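Local coordinates for protein mannose-specific lectin 3 chain 2 (Crocus vernus, PDB 3MEZ) that is probably a mannose-specific lectin, forming one of the two kinds of bulb-type lectin chain in a heterotetramer with weak agglutinating activity towards trypsin-treated rabbit erythrocytes, at residues Leu36-Gly41 against Gly99-Tyr104; Ser50-Arg55 against Leu69-Asp74. One frame throughout, in Å; residues are numbered along the deposited sequence.

Contact 1. Residues Leu36-Gly41 against Gly99-Tyr104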
loop_
_atom_site.group_PDB
_atom_site.type_symbol
_atom_site.label_atom_id
_atom_site.label_comp_id
_atom_site.label_asym_id
_atom_site.label_seq_id
_atom_site.Cartn_x
_atom_site.Cartn_y
_atom_site.Cartn_z
ATOM N N LEU B 36 -5.583 -16.804 5.233
ATOM C CA LEU B 36 -6.486 -15.678 5.184
ATOM C C LEU B 36 -7.672 -16.028 6.030
ATOM O O LEU B 36 -8.359 -16.944 5.738
ATOM C CB LEU B 36 -6.988 -15.491 3.778
ATOM C CG LEU B 36 -7.377 -14.157 3.160
ATOM C CD1 LEU B 36 -8.539 -14.237 2.256
ATOM C CD2 LEU B 36 -7.458 -12.987 4.099
ATOM N N VAL B 37 -7.901 -15.285 7.074
ATOM C CA VAL B 37 -8.878 -15.668 8.050
ATOM C C VAL B 37 -9.915 -14.601 8.344
ATOM O O VAL B 37 -9.593 -13.494 8.603
ATOM C CB VAL B 37 -8.203 -16.078 9.371
ATOM C CG1 VAL B 37 -9.217 -16.524 10.395
ATOM C CG2 VAL B 37 -7.208 -17.154 9.133
ATOM N N LEU B 38 -11.169 -14.982 8.348
ATOM C CA LEU B 38 -12.203 -14.084 8.719
ATOM C C LEU B 38 -12.792 -14.482 10.070
ATOM O O LEU B 38 -13.322 -15.530 10.224
ATOM C CB LEU B 38 -13.215 -14.078 7.616
ATOM C CG LEU B 38 -14.583 -13.518 7.782
ATOM C CD1 LEU B 38 -14.661 -12.633 8.930
ATOM C CD2 LEU B 38 -15.014 -12.854 6.577
ATOM N N THR B 39 -12.672 -13.604 11.042
ATOM C CA THR B 39 -13.061 -13.920 12.390
ATOM C C THR B 39 -13.963 -12.905 13.038
ATOM O O THR B 39 -13.975 -11.793 12.665
ATOM C CB THR B 39 -11.891 -14.057 13.288
ATOM O OG1 THR B 39 -11.113 -12.888 13.213
ATOM C CG2 THR B 39 -11.085 -15.194 12.899
ATOM N N LYS B 40 -14.666 -13.359 14.062
ATOM C CA LYS B 40 -15.595 -12.581 14.830
ATOM C C LYS B 40 -15.241 -12.615 16.301
ATOM O O LYS B 40 -14.920 -13.658 16.840
ATOM C CB LYS B 40 -17.013 -13.078 14.584
ATOM C CG LYS B 40 -18.105 -12.187 15.078
ATOM C CD LYS B 40 -19.367 -12.933 15.295
ATOM C CE LYS B 40 -20.539 -12.039 15.549
ATOM N NZ LYS B 40 -20.529 -11.378 16.848
ATOM N N GLY B 41 -15.290 -11.453 16.943
ATOM C CA GLY B 41 -14.979 -11.307 18.349
ATOM C C GLY B 41 -13.520 -11.202 18.688
ATOM O O GLY B 41 -12.925 -12.120 19.152
ATOM N N GLY B 99 -21.247 -9.645 8.478
ATOM C CA GLY B 99 -20.213 -10.626 8.643
ATOM C C GLY B 99 -19.666 -11.342 7.415
ATOM O O GLY B 99 -18.885 -12.214 7.511
ATOM N N GLN B 100 -20.085 -10.937 6.253
ATOM C CA GLN B 100 -19.622 -11.542 5.032
ATOM C C GLN B 100 -18.625 -10.649 4.368
ATOM O O GLN B 100 -18.796 -9.476 4.357
ATOM C CB GLN B 100 -20.759 -11.770 4.040
ATOM C CG GLN B 100 -21.662 -12.844 4.385
ATOM C CD GLN B 100 -22.864 -12.890 3.552
ATOM O OE1 GLN B 100 -22.803 -13.070 2.373
ATOM N NE2 GLN B 100 -23.978 -12.762 4.180
ATOM N N ALA B 101 -17.614 -11.254 3.785
ATOM C CA ALA B 101 -16.716 -10.593 2.874
ATOM C C ALA B 101 -17.180 -10.885 1.470
ATOM O O ALA B 101 -17.292 -12.005 1.118
ATOM C CB ALA B 101 -15.329 -11.051 3.079
ATOM N N VAL B 102 -17.476 -9.834 0.728
ATOM C CA VAL B 102 -18.040 -9.874 -0.605
ATOM C C VAL B 102 -17.271 -9.050 -1.647
ATOM O O VAL B 102 -16.946 -7.920 -1.439
ATOM C CB VAL B 102 -19.521 -9.406 -0.600
ATOM C CG1 VAL B 102 -20.207 -9.694 -1.911
ATOM C CG2 VAL B 102 -20.252 -10.007 0.511
ATOM N N VAL B 103 -17.045 -9.662 -2.787
ATOM C CA VAL B 103 -16.427 -8.994 -3.899
ATOM C C VAL B 103 -17.520 -8.575 -4.851
ATOM O O VAL B 103 -18.333 -9.376 -5.210
ATOM C CB VAL B 103 -15.440 -9.865 -4.651
ATOM C CG1 VAL B 103 -14.828 -9.107 -5.741
ATOM C CG2 VAL B 103 -14.404 -10.422 -3.749
ATOM N N TYR B 104 -17.526 -7.304 -5.203
ATOM C CA TYR B 104 -18.422 -6.713 -6.145
ATOM C C TYR B 104 -17.672 -6.061 -7.316
ATOM O O TYR B 104 -16.751 -5.307 -7.129
ATOM C CB TYR B 104 -19.281 -5.620 -5.506
ATOM C CG TYR B 104 -20.202 -5.984 -4.375
ATOM C CD1 TYR B 104 -19.780 -5.955 -3.082
ATOM C CD2 TYR B 104 -21.508 -6.304 -4.603
ATOM C CE1 TYR B 104 -20.630 -6.262 -2.065
ATOM C CE2 TYR B 104 -22.344 -6.601 -3.617
ATOM C CZ TYR B 104 -21.926 -6.589 -2.340
ATOM O OH TYR B 104 -22.802 -6.886 -1.376
#
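Leu-38 carries the apolar contact with a single methyl: its CD2 rests against CB of Ala-101 at 3.9 Å, a methyl-to-methyl meeting of two side chains that both leave their backbones toward the opposite segment. The main chains stay well apart, 8.2 Å between CA of Leu-38 and CA of Ala-101. With CG anti to the backbone N (chi1 165°), the leucine reaches out across this gap, and CD2 is the branch that arrives first.

The polar groups add little across the gap. The carbonyl O of Gly-99 lies 4.0 Å from the same CD2, which is van der Waals packing, and no hydrogen bond joins the two segments. Leu-38 instead takes its backbone pairing from Trp-48 on strand 45-49, while Ala-101 N is bonded to Thr-107 OG1 of the neighbouring chain 1 subunit.

More packing closes in around the pair. Leu-28 and Leu-95 also touch Leu-38, Leu-93 touches Ala-101, and Thr-107 of chain 1 reaches Leu-38 from across the interface, so the leucine sits where two sheets and a second subunit come together. Gly-99 turns the chain at positive phi (84°) just before strand 101-110 starts.

Sheet facing sheet through leucine and alanine side chains, with the strand 101-110 continuing the sheet into chain 1 by antiparallel pairing, is the interior of the beta-prism II fold of the bulb-type lectins, completed here by strands from two chains.

Contact 2. Residues Ser50-Arg55 against Leu69-Asp74. With FMT (formic acid), chain I.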
loop_
_atom_site.group_PDB
_atom_site.type_symbol
_atom_site.label_atom_id
_atom_site.label_comp_id
_atom_site.label_asym_id
_atom_site.label_seq_id
_atom_site.Cartn_x
_atom_site.Cartn_y
_atom_site.Cartn_z
ATOM N N SER B 50 -8.971 -19.566 4.396
ATOM C CA SER B 50 -8.462 -20.190 3.211
ATOM C C SER B 50 -7.881 -21.564 3.515
ATOM O O SER B 50 -7.761 -22.359 2.659
ATOM C CB SER B 50 -7.449 -19.300 2.510
ATOM O OG SER B 50 -6.380 -19.063 3.320
ATOM N N GLY B 51 -7.560 -21.814 4.758
ATOM C CA GLY B 51 -6.853 -23.003 5.152
ATOM C C GLY B 51 -5.514 -23.212 4.478
ATOM O O GLY B 51 -5.224 -24.267 4.031
ATOM N N THR B 52 -4.725 -22.155 4.393
ATOM C CA THR B 52 -3.447 -22.195 3.735
ATOM C C THR B 52 -2.319 -21.905 4.675
ATOM O O THR B 52 -1.301 -21.486 4.271
ATOM C CB THR B 52 -3.371 -21.269 2.544
ATOM O OG1 THR B 52 -3.770 -19.977 2.935
ATOM C CG2 THR B 52 -4.247 -21.750 1.443
ATOM N N SER B 53 -2.526 -22.159 5.946
ATOM C CA SER B 53 -1.507 -21.966 6.942
ATOM C C SER B 53 -0.298 -22.829 6.689
ATOM O O SER B 53 -0.431 -23.971 6.368
ATOM C CB SER B 53 -2.103 -22.310 8.280
ATOM O OG SER B 53 -1.148 -22.523 9.230
ATOM N N GLY B 54 0.889 -22.260 6.809
ATOM C CA GLY B 54 2.122 -22.957 6.550
ATOM C C GLY B 54 2.556 -23.060 5.102
ATOM O O GLY B 54 3.560 -23.632 4.787
ATOM N N ARG B 55 1.769 -22.501 4.215
ATOM C CA ARG B 55 2.122 -22.430 2.820
ATOM C C ARG B 55 3.206 -21.426 2.441
ATOM O O ARG B 55 3.676 -21.445 1.340
ATOM C CB ARG B 55 0.890 -22.246 1.950
ATOM C CG ARG B 55 0.055 -23.467 1.803
ATOM C CD ARG B 55 0.386 -24.242 0.550
ATOM N NE ARG B 55 -0.543 -25.327 0.276
ATOM C CZ ARG B 55 -0.796 -25.844 -0.931
ATOM N NH1 ARG B 55 -0.179 -25.395 -2.015
ATOM N NH2 ARG B 55 -1.667 -26.847 -1.050
ATOM N N LEU B 69 -9.595 -13.214 -5.998
ATOM C CA LEU B 69 -8.713 -13.070 -4.856
ATOM C C LEU B 69 -7.676 -14.171 -4.817
ATOM O O LEU B 69 -8.017 -15.291 -4.601
ATOM C CB LEU B 69 -9.480 -13.202 -3.564
ATOM C CG LEU B 69 -10.353 -12.180 -2.900
ATOM C CD1 LEU B 69 -10.801 -12.745 -1.567
ATOM C CD2 LEU B 69 -9.618 -10.921 -2.698
ATOM N N ASP B 70 -6.417 -13.808 -4.979
ATOM C CA ASP B 70 -5.283 -14.709 -4.956
ATOM C C ASP B 70 -4.454 -14.543 -3.694
ATOM O O ASP B 70 -4.196 -13.459 -3.305
ATOM C CB ASP B 70 -4.351 -14.458 -6.151
ATOM C CG ASP B 70 -5.047 -14.543 -7.487
ATOM O OD1 ASP B 70 -5.648 -15.546 -7.758
ATOM O OD2 ASP B 70 -5.001 -13.605 -8.253
ATOM N N ILE B 71 -4.063 -15.641 -3.084
ATOM C CA ILE B 71 -3.029 -15.663 -2.103
ATOM C C ILE B 71 -1.757 -16.192 -2.764
ATOM O O ILE B 71 -1.716 -17.272 -3.267
ATOM C CB ILE B 71 -3.352 -16.517 -0.887
ATOM C CG1 ILE B 71 -4.642 -16.073 -0.255
ATOM C CG2 ILE B 71 -2.288 -16.421 0.073
ATOM C CD1 ILE B 71 -5.100 -16.915 0.817
ATOM N N THR B 72 -0.729 -15.370 -2.728
ATOM C CA THR B 72 0.462 -15.518 -3.500
ATOM C C THR B 72 1.686 -15.572 -2.617
ATOM O O THR B 72 1.775 -14.855 -1.688
ATOM C CB THR B 72 0.587 -14.327 -4.470
ATOM O OG1 THR B 72 -0.623 -14.168 -5.205
ATOM C CG2 THR B 72 1.704 -14.521 -5.409
ATOM N N ASP B 73 2.595 -16.463 -2.907
ATOM C CA ASP B 73 3.855 -16.530 -2.195
ATOM C C ASP B 73 4.966 -15.639 -2.761
ATOM O O ASP B 73 4.806 -15.056 -3.774
ATOM C CB ASP B 73 4.319 -17.967 -1.972
ATOM C CG ASP B 73 4.841 -18.627 -3.222
ATOM O OD1 ASP B 73 5.020 -18.028 -4.235
ATOM O OD2 ASP B 73 5.020 -19.807 -3.157
ATOM N N ASP B 74 6.112 -15.624 -2.111
ATOM C CA ASP B 74 7.211 -14.770 -2.547
ATOM C C ASP B 74 7.665 -15.085 -3.959
ATOM O O ASP B 74 8.138 -14.227 -4.644
ATOM C CB ASP B 74 8.376 -14.810 -1.598
ATOM C CG ASP B 74 9.374 -13.700 -1.847
ATOM O OD1 ASP B 74 10.523 -14.004 -2.064
ATOM O OD2 ASP B 74 8.997 -12.548 -1.812
HETATM C C FMT I . 6.591 -17.377 1.326
HETATM O O1 FMT I . 6.327 -16.653 0.389
HETATM O O2 FMT I . 7.610 -18.064 1.299
#
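The delta methyl of Ile-71 is what meets the 50-55 loop. CD1 lies 3.5 Å from OG of Ser-50 and 3.8 Å from CB of Ser-50, and a looser touch comes from OG1 of Thr-52, 4.0 Å from the same CD1. An apolar group packs against two hydroxyls, with no hydrogen bond across. Ile-71 gets there fully extended: CG1 is anti to its carbonyl carbon (chi1 -56°) and CD1 carries on outward (chi2 174°), while the threonine side chain crosses it obliquely.

The next shell fixes those hydroxyls. Leu-36 N gives its proton to Ser-50 OG, and two further oxygens, Thr-52 OG1 at 2.8 Å and Asn-35 OD1, both lie within bonding range of that same Ser-50 OG. Thr-52 OG1 bonds the carbonyl O of Cys-34, whose disulfide to Cys-59 lies close by. Cys-34 itself packs on Ile-71 as well.

Further out, a type II turn from Thr-52 to Arg-55 shapes the loop, closed by Arg-55 N to Thr-52 O at 3.2 Å, with Gly-54 in its positive-phi position. At the far end of 69-74, beyond the strand, Asp-74 N donates to O1 of a formic acid, probably from the crystallisation liquor, at 2.7 Å and 159°. The Asp-74 carboxylate turns to the second copy of this protein, where OD2 meets Arg-62 in a salt bridge.

In this chain, then, the 50-55 connection, on its way from strand 45-49 of one sheet to strand 60-63 of the next, is laid over buried Ile-71 of the beta-prism II fold.

In the fold
Contacts 1 and 2 have centres 16 Å apart and meet at Leu-36, whose backbone and side chain both touch contact 2: Leu-36 O and Ser-50 N are 3.0 Å apart, a probable hydrogen bond, while Leu-36 CB packs 3.8 Å from Ile-71 CD1. Contact 1 joins the sheet of 36-40 to that of 101-110, and contact 2 joins the loop that follows strand 45-49 of the same sheet to the sheet of 69-72: together they draw on all three sheets of the prism. Arg-31, Asp-33, Asn-35, Val-37, Thr-39 and Gln-96, Asn-98, Gln-100, Val-102, Tyr-104 match the family's QxDxNxVxY mannose signature in spacing, both with changes. The formic acid C lies 15.7 Å from Val-37 N.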